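Local coordinates for protein extracellular ligand-binding receptor (Sphaerobacter thermophilus, PDB 4ZPJ) that probably binds a small extracellular ligand as the substrate-binding component of an ABC transporter, in the leucine-binding protein family, and also binds zinc ions, at residues V372-T375 with N380-F383. Numbering follows the deposited sequence.
Sequences VEFT and NFRF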
ATOM      1  N   VAL A 372       3.152  19.200  -1.396  1.00 38.35           N
ATOM      2  CA  VAL A 372       2.834  18.732  -0.065  1.00 39.49           C
ATOM      3  C   VAL A 372       4.011  17.943   0.506  1.00 40.01           C
ATOM      4  O   VAL A 372       4.539  17.046  -0.165  1.00 40.18           O
ATOM      5  CB  VAL A 372       1.555  17.876  -0.056  1.00 41.73           C
ATOM      6  CG1 VAL A 372       1.440  17.078   1.224  1.00 41.85           C
ATOM      7  CG2 VAL A 372       0.350  18.781  -0.186  1.00 43.73           C
ATOM      8  N   GLU A 373       4.343  18.235   1.760  1.00 38.50           N
ATOM      9  CA  GLU A 373       5.346  17.541   2.499  1.00 42.27           C
ATOM     10  C   GLU A 373       5.094  17.561   4.022  1.00 39.79           C
ATOM     11  O   GLU A 373       4.872  18.601   4.597  1.00 39.34           O
ATOM     12  CB  GLU A 373       6.715  18.194   2.200  1.00 46.51           C
ATOM     13  CG  GLU A 373       7.823  17.151   2.230  1.00 57.82           C
ATOM     14  CD  GLU A 373       9.222  17.736   2.373  1.00 61.54           C
ATOM     15  OE1 GLU A 373       9.457  18.649   1.546  1.00 62.86           O
ATOM     16  OE2 GLU A 373      10.022  17.281   3.281  1.00 59.08           O
ATOM     17  N   PHE A 374       5.224  16.427   4.700  1.00 37.29           N
ATOM     18  CA  PHE A 374       5.040  16.426   6.143  1.00 37.62           C
ATOM     19  C   PHE A 374       5.703  15.168   6.673  1.00 39.22           C
ATOM     20  O   PHE A 374       6.056  14.262   5.894  1.00 38.52           O
ATOM     21  CB  PHE A 374       3.529  16.444   6.507  1.00 36.84           C
ATOM     22  CG  PHE A 374       2.747  15.358   5.818  1.00 35.12           C
ATOM     23  CD1 PHE A 374       2.561  14.153   6.430  1.00 34.76           C
ATOM     24  CD2 PHE A 374       2.193  15.567   4.567  1.00 37.29           C
ATOM     25  CE1 PHE A 374       1.839  13.141   5.823  1.00 36.23           C
ATOM     26  CE2 PHE A 374       1.482  14.562   3.921  1.00 37.19           C
ATOM     27  CZ  PHE A 374       1.301  13.342   4.552  1.00 36.62           C
ATOM     28  N   THR A 375       5.890  15.155   7.989  1.00 39.81           N
ATOM     29  CA  THR A 375       6.289  13.981   8.742  1.00 40.82           C
ATOM     30  C   THR A 375       5.046  13.228   9.087  1.00 40.13           C
ATOM     31  O   THR A 375       4.264  13.702   9.886  1.00 36.44           O
ATOM     32  CB  THR A 375       7.042  14.350  10.035  1.00 40.40           C
ATOM     33  OG1 THR A 375       8.113  15.157   9.654  1.00 39.21           O
ATOM     34  CG2 THR A 375       7.695  13.077  10.697  1.00 43.73           C
ATOM     35  N   ASN A 380       8.832  10.797   6.676  1.00 33.78           N
ATOM     36  CA  ASN A 380       8.538  11.909   5.811  1.00 36.22           C
ATOM     37  C   ASN A 380       7.930  11.422   4.488  1.00 34.71           C
ATOM     38  O   ASN A 380       8.225  10.327   4.012  1.00 31.57           O
ATOM     39  CB  ASN A 380       9.775  12.752   5.630  1.00 39.31           C
ATOM     40  CG  ASN A 380      10.216  13.397   6.946  1.00 40.48           C
ATOM     41  OD1 ASN A 380      11.318  13.195   7.408  1.00 48.51           O
ATOM     42  ND2 ASN A 380       9.330  14.113   7.573  1.00 42.46           N
ATOM     43  N   PHE A 381       7.030  12.240   3.963  1.00 34.81           N
ATOM     44  CA  PHE A 381       6.289  11.935   2.810  1.00 34.36           C
ATOM     45  C   PHE A 381       6.300  13.173   1.946  1.00 35.26           C
ATOM     46  O   PHE A 381       6.023  14.332   2.422  1.00 32.77           O
ATOM     47  CB  PHE A 381       4.844  11.543   3.124  1.00 35.25           C
ATOM     48  CG  PHE A 381       4.017  11.253   1.875  1.00 35.09           C
ATOM     49  CD1 PHE A 381       3.468  12.279   1.147  1.00 36.82           C
ATOM     50  CD2 PHE A 381       3.864   9.939   1.406  1.00 35.02           C
ATOM     51  CE1 PHE A 381       2.739  12.017  -0.026  1.00 36.75           C
ATOM     52  CE2 PHE A 381       3.154   9.652   0.267  1.00 36.63           C
ATOM     53  CZ  PHE A 381       2.566  10.708  -0.455  1.00 38.16           C
ATOM     54  N   ARG A 382       6.571  12.897   0.659  1.00 33.66           N
ATOM     55  CA  ARG A 382       6.352  13.830  -0.398  1.00 33.82           C
ATOM     56  C   ARG A 382       6.090  13.068  -1.690  1.00 34.81           C
ATOM     57  O   ARG A 382       6.139  11.836  -1.724  1.00 30.58           O
ATOM     58  CB  ARG A 382       7.552  14.742  -0.525  1.00 34.38           C
ATOM     59  CG  ARG A 382       8.822  14.064  -0.872  1.00 35.94           C
ATOM     60  CD  ARG A 382       9.968  15.051  -0.789  1.00 40.58           C
ATOM     61  NE  ARG A 382      11.235  14.326  -0.880  1.00 46.10           N
ATOM     62  CZ  ARG A 382      11.859  14.023  -2.019  1.00 49.48           C
ATOM     63  NH1 ARG A 382      11.369  14.407  -3.214  1.00 47.02           N
ATOM     64  NH2 ARG A 382      13.000  13.324  -1.944  1.00 51.64           N
ATOM     65  N   PHE A 383       5.812  13.827  -2.750  1.00 37.66           N
ATOM     66  CA  PHE A 383       5.466  13.267  -4.061  1.00 37.43           C
ATOM     67  C   PHE A 383       6.663  13.381  -4.965  1.00 37.27           C
ATOM     68  O   PHE A 383       7.316  14.373  -4.964  1.00 34.23           O
ATOM     69  CB  PHE A 383       4.341  14.055  -4.709  1.00 37.01           C
ATOM     70  CG  PHE A 383       2.950  13.738  -4.142  1.00 37.92           C
ATOM     71  CD1 PHE A 383       2.418  12.459  -4.250  1.00 36.99           C
ATOM     72  CD2 PHE A 383       2.158  14.735  -3.564  1.00 36.78           C
ATOM     73  CE1 PHE A 383       1.137  12.177  -3.772  1.00 38.13           C
ATOM     74  CE2 PHE A 383       0.862  14.455  -3.106  1.00 36.05           C
ATOM     75  CZ  PHE A 383       0.388  13.181  -3.150  1.00 35.98           C
TER
HETATM   76  O   HOH W   1       5.494  16.835  -2.438  1.00 41.55           O
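The F374 ring lies beside that of F381, with F381 CB over one face, toward the rim. The two ring planes are 25° apart but slid past each other, so they barely overlap. The two rings come closest at F374 CE2 and F381 CD1, 4.1 Å apart. F374 CG sits between its backbone N and carbonyl carbon (chi1 52°), which brings the end of the ring toward F381. The F381 ring in turn puts CE1 over the centre of the F383 ring. V372 CG1 meets the edge of the F374 ring. I343 of helix 336-354 packs on F374 and F381, and R346 makes a cation-pi contact with F374.

The backbones of F374 and F381 form an antiparallel hydrogen-bonded pair. F374 N gives a bond to F381 O at 3.2 Å, and F381 N gives one to F374 O at 3.0 Å. Past this pair V372 O and F383 N do not bond directly. A water lies between them, 3.0 Å from F383 N; its contact to V372 O is doubtfully short.

The other face carries E373, T375, N380 and R382. E373 CG rests against R382 CB at 3.7 Å, but E373 OE2 stays 5.2 Å from R382 NE. R382 NH2 instead makes a weak hydrogen bond to D417. N380 ND2 reaches T375 OG1 at 2.6 Å, a weak bond bent to 120°. The N380 side chain is about 5 Å from a bound zinc ion, and T375 lies near the zinc ligand E317.

In this 373-376/379-383 beta hairpin, apolar packing and paired backbone bonds probably hold the strands together more than side-chain polar bonds do.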